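Local coordinates for Per a 4 allergen (Periplaneta americana, PDB 3EBW), which is a cockroach allergen of the lipocalin family that is recognised by IgE and probably carries small hydrophobic ligands in its beta barrel, at residues 19-33 and 118-130. Numbering follows the deposited sequence.
Sequences VGTWYELFRTPNSDE and RHLYWIASHETSF. Unlike the reference sequence in segment 118-130: E127 (reference Gly).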
loop_
_atom_site.group_PDB
_atom_site.type_symbol
_atom_site.label_atom_id
_atom_site.label_comp_id
_atom_site.label_asym_id
_atom_site.label_seq_id
_atom_site.Cartn_x
_atom_site.Cartn_y
_atom_site.Cartn_z
ATOM N N VAL A 19 -12.389 -2.070 25.599
ATOM C CA VAL A 19 -12.241 -0.709 26.081
ATOM C C VAL A 19 -10.761 -0.349 26.124
ATOM O O VAL A 19 -9.906 -1.228 26.213
ATOM C CB VAL A 19 -12.887 -0.558 27.494
ATOM C CG1 VAL A 19 -12.094 0.422 28.353
ATOM C CG2 VAL A 19 -14.333 -0.063 27.349
ATOM N N GLY A 20 -10.459 0.940 26.037
ATOM C CA GLY A 20 -9.071 1.354 26.081
ATOM C C GLY A 20 -8.498 2.049 24.848
ATOM O O GLY A 20 -9.228 2.516 23.969
ATOM N N THR A 21 -7.166 2.120 24.805
ATOM C CA THR A 21 -6.445 2.777 23.721
ATOM C C THR A 21 -5.633 1.801 22.904
ATOM O O THR A 21 -4.680 1.198 23.396
ATOM C CB THR A 21 -5.506 3.856 24.265
ATOM O OG1 THR A 21 -6.290 4.889 24.873
ATOM C CG2 THR A 21 -4.669 4.460 23.143
ATOM N N TRP A 22 -6.028 1.649 21.646
ATOM C CA TRP A 22 -5.332 0.752 20.752
ATOM C C TRP A 22 -4.531 1.520 19.699
ATOM O O TRP A 22 -5.086 2.293 18.922
ATOM C CB TRP A 22 -6.326 -0.175 20.063
ATOM C CG TRP A 22 -7.001 -1.139 20.960
ATOM C CD1 TRP A 22 -8.191 -0.963 21.606
ATOM C CD2 TRP A 22 -6.521 -2.435 21.349
ATOM N NE1 TRP A 22 -8.482 -2.068 22.371
ATOM C CE2 TRP A 22 -7.476 -2.986 22.233
ATOM C CE3 TRP A 22 -5.377 -3.187 21.036
ATOM C CZ2 TRP A 22 -7.323 -4.243 22.813
ATOM C CZ3 TRP A 22 -5.223 -4.446 21.617
ATOM C CH2 TRP A 22 -6.195 -4.958 22.495
ATOM N N TYR A 23 -3.220 1.318 19.688
ATOM C CA TYR A 23 -2.379 1.975 18.697
ATOM C C TYR A 23 -2.335 1.130 17.419
ATOM O O TYR A 23 -2.197 -0.096 17.468
ATOM C CB TYR A 23 -0.951 2.178 19.235
ATOM C CG TYR A 23 -0.874 3.105 20.429
ATOM C CD1 TYR A 23 -1.262 4.438 20.337
ATOM C CD2 TYR A 23 -0.462 2.629 21.672
ATOM C CE1 TYR A 23 -1.246 5.260 21.460
ATOM C CE2 TYR A 23 -0.445 3.448 22.795
ATOM C CZ TYR A 23 -0.837 4.745 22.683
ATOM O OH TYR A 23 -0.839 5.513 23.812
ATOM N N GLU A 24 -2.473 1.787 16.278
ATOM C CA GLU A 24 -2.438 1.077 15.006
ATOM C C GLU A 24 -0.972 0.867 14.619
ATOM O O GLU A 24 -0.296 1.805 14.238
ATOM C CB GLU A 24 -3.179 1.886 13.942
ATOM C CG GLU A 24 -3.182 1.263 12.572
ATOM C CD GLU A 24 -4.270 1.844 11.684
ATOM O OE1 GLU A 24 -4.207 1.650 10.454
ATOM O OE2 GLU A 24 -5.199 2.495 12.220
ATOM N N LEU A 25 -0.479 -0.360 14.736
ATOM C CA LEU A 25 0.916 -0.624 14.425
ATOM C C LEU A 25 1.225 -1.053 13.001
ATOM O O LEU A 25 2.318 -0.795 12.507
ATOM C CB LEU A 25 1.474 -1.630 15.411
ATOM C CG LEU A 25 1.290 -1.165 16.855
ATOM C CD1 LEU A 25 2.091 -2.087 17.801
ATOM C CD2 LEU A 25 1.710 0.302 16.986
ATOM N N PHE A 26 0.284 -1.725 12.347
ATOM C CA PHE A 26 0.462 -2.122 10.958
ATOM C C PHE A 26 -0.899 -1.978 10.321
ATOM O O PHE A 26 -1.904 -2.010 11.022
ATOM C CB PHE A 26 0.925 -3.563 10.844
ATOM C CG PHE A 26 2.198 -3.831 11.545
ATOM C CD1 PHE A 26 2.237 -3.900 12.921
ATOM C CD2 PHE A 26 3.369 -4.006 10.832
ATOM C CE1 PHE A 26 3.434 -4.145 13.582
ATOM C CE2 PHE A 26 4.564 -4.250 11.478
ATOM C CZ PHE A 26 4.605 -4.319 12.852
ATOM N N ARG A 27 -0.938 -1.816 9.007
ATOM C CA ARG A 27 -2.205 -1.667 8.310
ATOM C C ARG A 27 -2.033 -2.019 6.848
ATOM O O ARG A 27 -0.933 -1.924 6.308
ATOM C CB ARG A 27 -2.696 -0.222 8.382
ATOM C CG ARG A 27 -1.839 0.729 7.548
ATOM C CD ARG A 27 -2.477 2.078 7.299
ATOM N NE ARG A 27 -1.995 3.100 8.227
ATOM C CZ ARG A 27 -1.485 4.274 7.857
ATOM N NH1 ARG A 27 -1.379 4.593 6.573
ATOM N NH2 ARG A 27 -1.072 5.129 8.778
ATOM N N THR A 28 -3.120 -2.427 6.211
ATOM C CA THR A 28 -3.089 -2.719 4.795
ATOM C C THR A 28 -2.956 -1.333 4.191
ATOM O O THR A 28 -3.736 -0.442 4.527
ATOM C CB THR A 28 -4.422 -3.330 4.315
ATOM O OG1 THR A 28 -4.468 -4.715 4.666
ATOM C CG2 THR A 28 -4.590 -3.162 2.802
ATOM N N PRO A 29 -1.962 -1.120 3.317
ATOM C CA PRO A 29 -1.715 0.165 2.651
ATOM C C PRO A 29 -2.965 0.569 1.891
ATOM O O PRO A 29 -3.587 -0.274 1.275
ATOM C CB PRO A 29 -0.583 -0.160 1.687
ATOM C CG PRO A 29 0.117 -1.290 2.333
ATOM C CD PRO A 29 -1.002 -2.135 2.866
ATOM N N ASN A 30 -3.336 1.840 1.916
ATOM C CA ASN A 30 -4.544 2.286 1.203
ATOM C C ASN A 30 -4.531 3.806 1.101
ATOM O O ASN A 30 -3.877 4.467 1.900
ATOM C CB ASN A 30 -5.813 1.871 1.961
ATOM C CG ASN A 30 -5.959 2.597 3.295
ATOM O OD1 ASN A 30 -5.451 2.161 4.324
ATOM N ND2 ASN A 30 -6.636 3.727 3.265
ATOM N N SER A 31 -5.273 4.349 0.142
ATOM C CA SER A 31 -5.327 5.785 -0.078
ATOM C C SER A 31 -5.800 6.544 1.152
ATOM O O SER A 31 -4.980 7.024 1.925
ATOM C CB SER A 31 -6.232 6.093 -1.269
ATOM O OG SER A 31 -7.486 5.458 -1.119
ATOM N N ASP A 32 -7.111 6.674 1.341
ATOM C CA ASP A 32 -7.612 7.383 2.514
ATOM C C ASP A 32 -7.079 6.755 3.803
ATOM O O ASP A 32 -7.687 5.859 4.359
ATOM C CB ASP A 32 -9.153 7.423 2.506
ATOM C CG ASP A 32 -9.789 6.047 2.515
ATOM O OD1 ASP A 32 -9.949 5.467 3.607
ATOM O OD2 ASP A 32 -10.132 5.546 1.425
ATOM N N GLU A 33 -5.933 7.255 4.256
ATOM C CA GLU A 33 -5.221 6.799 5.451
ATOM C C GLU A 33 -3.712 6.936 5.165
ATOM O O GLU A 33 -2.856 6.627 6.023
ATOM C CB GLU A 33 -5.569 5.342 5.773
ATOM C CG GLU A 33 -4.913 4.777 7.023
ATOM C CD GLU A 33 -5.711 3.618 7.615
ATOM O OE1 GLU A 33 -6.737 3.273 6.998
ATOM O OE2 GLU A 33 -5.331 3.056 8.679
ATOM N N ARG A 118 -12.152 -4.517 -1.944
ATOM C CA ARG A 118 -10.874 -4.343 -1.263
ATOM C C ARG A 118 -10.965 -4.460 0.267
ATOM O O ARG A 118 -11.577 -3.614 0.940
ATOM C CB ARG A 118 -10.294 -2.972 -1.643
ATOM C CG ARG A 118 -8.765 -2.887 -1.714
ATOM C CD ARG A 118 -8.115 -3.064 -0.357
ATOM N NE ARG A 118 -6.655 -3.034 -0.407
ATOM C CZ ARG A 118 -5.950 -2.009 -0.860
ATOM N NH1 ARG A 118 -6.570 -0.932 -1.308
ATOM N NH2 ARG A 118 -4.626 -2.057 -0.838
ATOM N N HIS A 119 -10.343 -5.500 0.808
ATOM C CA HIS A 119 -10.333 -5.693 2.248
ATOM C C HIS A 119 -9.171 -4.955 2.895
ATOM O O HIS A 119 -8.112 -4.793 2.287
ATOM C CB HIS A 119 -10.243 -7.176 2.588
ATOM C CG HIS A 119 -11.463 -7.952 2.207
ATOM N ND1 HIS A 119 -11.721 -9.215 2.689
ATOM C CD2 HIS A 119 -12.507 -7.627 1.405
ATOM C CE1 HIS A 119 -12.878 -9.633 2.205
ATOM N NE2 HIS A 119 -13.375 -8.690 1.425
ATOM N N LEU A 120 -9.356 -4.508 4.132
ATOM C CA LEU A 120 -8.296 -3.791 4.829
ATOM C C LEU A 120 -8.070 -4.411 6.199
ATOM O O LEU A 120 -9.023 -4.606 6.951
ATOM C CB LEU A 120 -8.671 -2.306 5.011
ATOM C CG LEU A 120 -8.899 -1.316 3.853
ATOM C CD1 LEU A 120 -7.667 -1.198 2.999
ATOM C CD2 LEU A 120 -10.028 -1.774 2.999
ATOM N N TYR A 121 -6.826 -4.732 6.534
ATOM C CA TYR A 121 -6.552 -5.278 7.873
ATOM C C TYR A 121 -5.814 -4.239 8.700
ATOM O O TYR A 121 -4.983 -3.522 8.178
ATOM C CB TYR A 121 -5.721 -6.569 7.813
ATOM C CG TYR A 121 -6.468 -7.731 7.209
ATOM C CD1 TYR A 121 -6.827 -8.830 7.986
ATOM C CD2 TYR A 121 -6.841 -7.714 5.872
ATOM C CE1 TYR A 121 -7.527 -9.878 7.453
ATOM C CE2 TYR A 121 -7.545 -8.751 5.327
ATOM C CZ TYR A 121 -7.887 -9.843 6.120
ATOM O OH TYR A 121 -8.548 -10.915 5.564
ATOM N N TRP A 122 -6.146 -4.157 9.987
ATOM C CA TRP A 122 -5.519 -3.211 10.901
ATOM C C TRP A 122 -5.018 -4.004 12.108
ATOM O O TRP A 122 -5.786 -4.664 12.796
ATOM C CB TRP A 122 -6.533 -2.140 11.312
ATOM C CG TRP A 122 -6.948 -1.208 10.184
ATOM C CD1 TRP A 122 -6.205 -0.195 9.650
ATOM C CD2 TRP A 122 -8.201 -1.198 9.460
ATOM N NE1 TRP A 122 -6.909 0.451 8.639
ATOM C CE2 TRP A 122 -8.132 -0.148 8.506
ATOM C CE3 TRP A 122 -9.360 -1.968 9.523
ATOM C CZ2 TRP A 122 -9.174 0.147 7.633
ATOM C CZ3 TRP A 122 -10.405 -1.666 8.636
ATOM C CH2 TRP A 122 -10.295 -0.617 7.706
ATOM N N ILE A 123 -3.715 -3.979 12.338
ATOM C CA ILE A 123 -3.139 -4.717 13.459
ATOM C C ILE A 123 -2.953 -3.672 14.540
ATOM O O ILE A 123 -2.379 -2.620 14.283
ATOM C CB ILE A 123 -1.775 -5.388 13.045
ATOM C CG1 ILE A 123 -2.024 -6.573 12.095
ATOM C CG2 ILE A 123 -1.066 -5.936 14.255
ATOM C CD1 ILE A 123 -2.720 -6.214 10.809
ATOM N N ALA A 124 -3.456 -3.945 15.742
ATOM C CA ALA A 124 -3.390 -2.964 16.835
ATOM C C ALA A 124 -2.848 -3.448 18.185
ATOM O O ALA A 124 -2.748 -4.635 18.444
ATOM C CB ALA A 124 -4.781 -2.342 17.024
ATOM N N SER A 125 -2.502 -2.510 19.055
ATOM C CA SER A 125 -1.971 -2.883 20.353
ATOM C C SER A 125 -2.131 -1.796 21.405
ATOM O O SER A 125 -2.385 -0.627 21.079
ATOM C CB SER A 125 -0.494 -3.243 20.221
ATOM O OG SER A 125 0.069 -3.513 21.490
ATOM N N HIS A 126 -1.991 -2.189 22.673
ATOM C CA HIS A 126 -2.093 -1.243 23.783
ATOM C C HIS A 126 -0.729 -0.595 23.949
ATOM O O HIS A 126 -0.614 0.548 24.381
ATOM C CB HIS A 126 -2.512 -1.955 25.070
ATOM C CG HIS A 126 -3.986 -2.200 25.168
ATOM N ND1 HIS A 126 -4.906 -1.176 25.200
ATOM C CD2 HIS A 126 -4.698 -3.352 25.220
ATOM C CE1 HIS A 126 -6.125 -1.686 25.265
ATOM N NE2 HIS A 126 -6.025 -3.002 25.279
ATOM N N GLU A 127 0.301 -1.350 23.593
ATOM C CA GLU A 127 1.674 -0.874 23.642
ATOM C C GLU A 127 1.856 -0.050 22.368
ATOM O O GLU A 127 0.890 0.213 21.664
ATOM C CB GLU A 127 2.625 -2.066 23.621
ATOM C CG GLU A 127 2.357 -3.058 24.721
ATOM C CD GLU A 127 2.533 -2.436 26.085
ATOM O OE1 GLU A 127 3.666 -2.018 26.395
ATOM O OE2 GLU A 127 1.544 -2.357 26.843
ATOM N N THR A 128 3.082 0.363 22.073
ATOM C CA THR A 128 3.338 1.122 20.856
ATOM C C THR A 128 4.216 0.297 19.941
ATOM O O THR A 128 4.782 0.831 19.001
ATOM C CB THR A 128 4.068 2.434 21.126
ATOM O OG1 THR A 128 5.157 2.185 22.022
ATOM C CG2 THR A 128 3.123 3.474 21.701
ATOM N N SER A 129 4.328 -1.004 20.217
ATOM C CA SER A 129 5.148 -1.911 19.401
ATOM C C SER A 129 5.026 -3.345 19.881
ATOM O O SER A 129 4.710 -3.592 21.037
ATOM C CB SER A 129 6.610 -1.494 19.465
ATOM O OG SER A 129 7.041 -1.416 20.813
ATOM N N PHE A 130 5.297 -4.298 19.002
ATOM C CA PHE A 130 5.196 -5.702 19.379
ATOM C C PHE A 130 6.521 -6.346 19.784
ATOM O O PHE A 130 7.554 -6.072 19.188
ATOM C CB PHE A 130 4.624 -6.528 18.220
ATOM C CG PHE A 130 3.192 -6.210 17.869
ATOM C CD1 PHE A 130 2.256 -5.926 18.858
ATOM C CD2 PHE A 130 2.770 -6.264 16.550
ATOM C CE1 PHE A 130 0.931 -5.703 18.529
ATOM C CE2 PHE A 130 1.460 -6.047 16.225
ATOM C CZ PHE A 130 0.535 -5.766 17.212
#
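Strands 20-27 and 119-125 pair antiparallel, the first strand with a late one, and so close the lipocalin barrel. S125 N gives to Y23 O (2.9 Å), I123 N to F26 O, and T28 N to Y121 O. A classic beta bulge interrupts the ladder: L25 and F26 both face I123, whose O takes L25 N at 3.0 Å and F26 N only weakly. Past the strand end T28 still grips its neighbour, since OG1, anti to the carbonyl carbon (chi1 -79°), receives Y121 N at 3.0 Å in an almost straight bond of 169°.

Among the polar side chains, E33 lays its carboxylate nearly coplanar with the W122 indole, at the edge carrying NE1, and both oxygens take weak bonds from it. E24 and E33 bring their carboxylates together near R27 NE, a contact of charges in which no N-H of R27 points at E33, and the guanidinium reaches on to E153 and F36 O. H126 ND1 bonds weakly to T21 O. A bound PE4 molecule lies close to E24, consistent with this side facing the ligand pocket.

Apolar packing works on the F26 and I123 side, where helix 132-142 covers both. F26 and F130 meet rim to rim with almost parallel planes. Near the start of strand 20-27, H126 sets NE2 over one face of W22, rings tilted by 37°. L25 CD1 sits squarely above the F130 ring, 3.9 Å from its centroid.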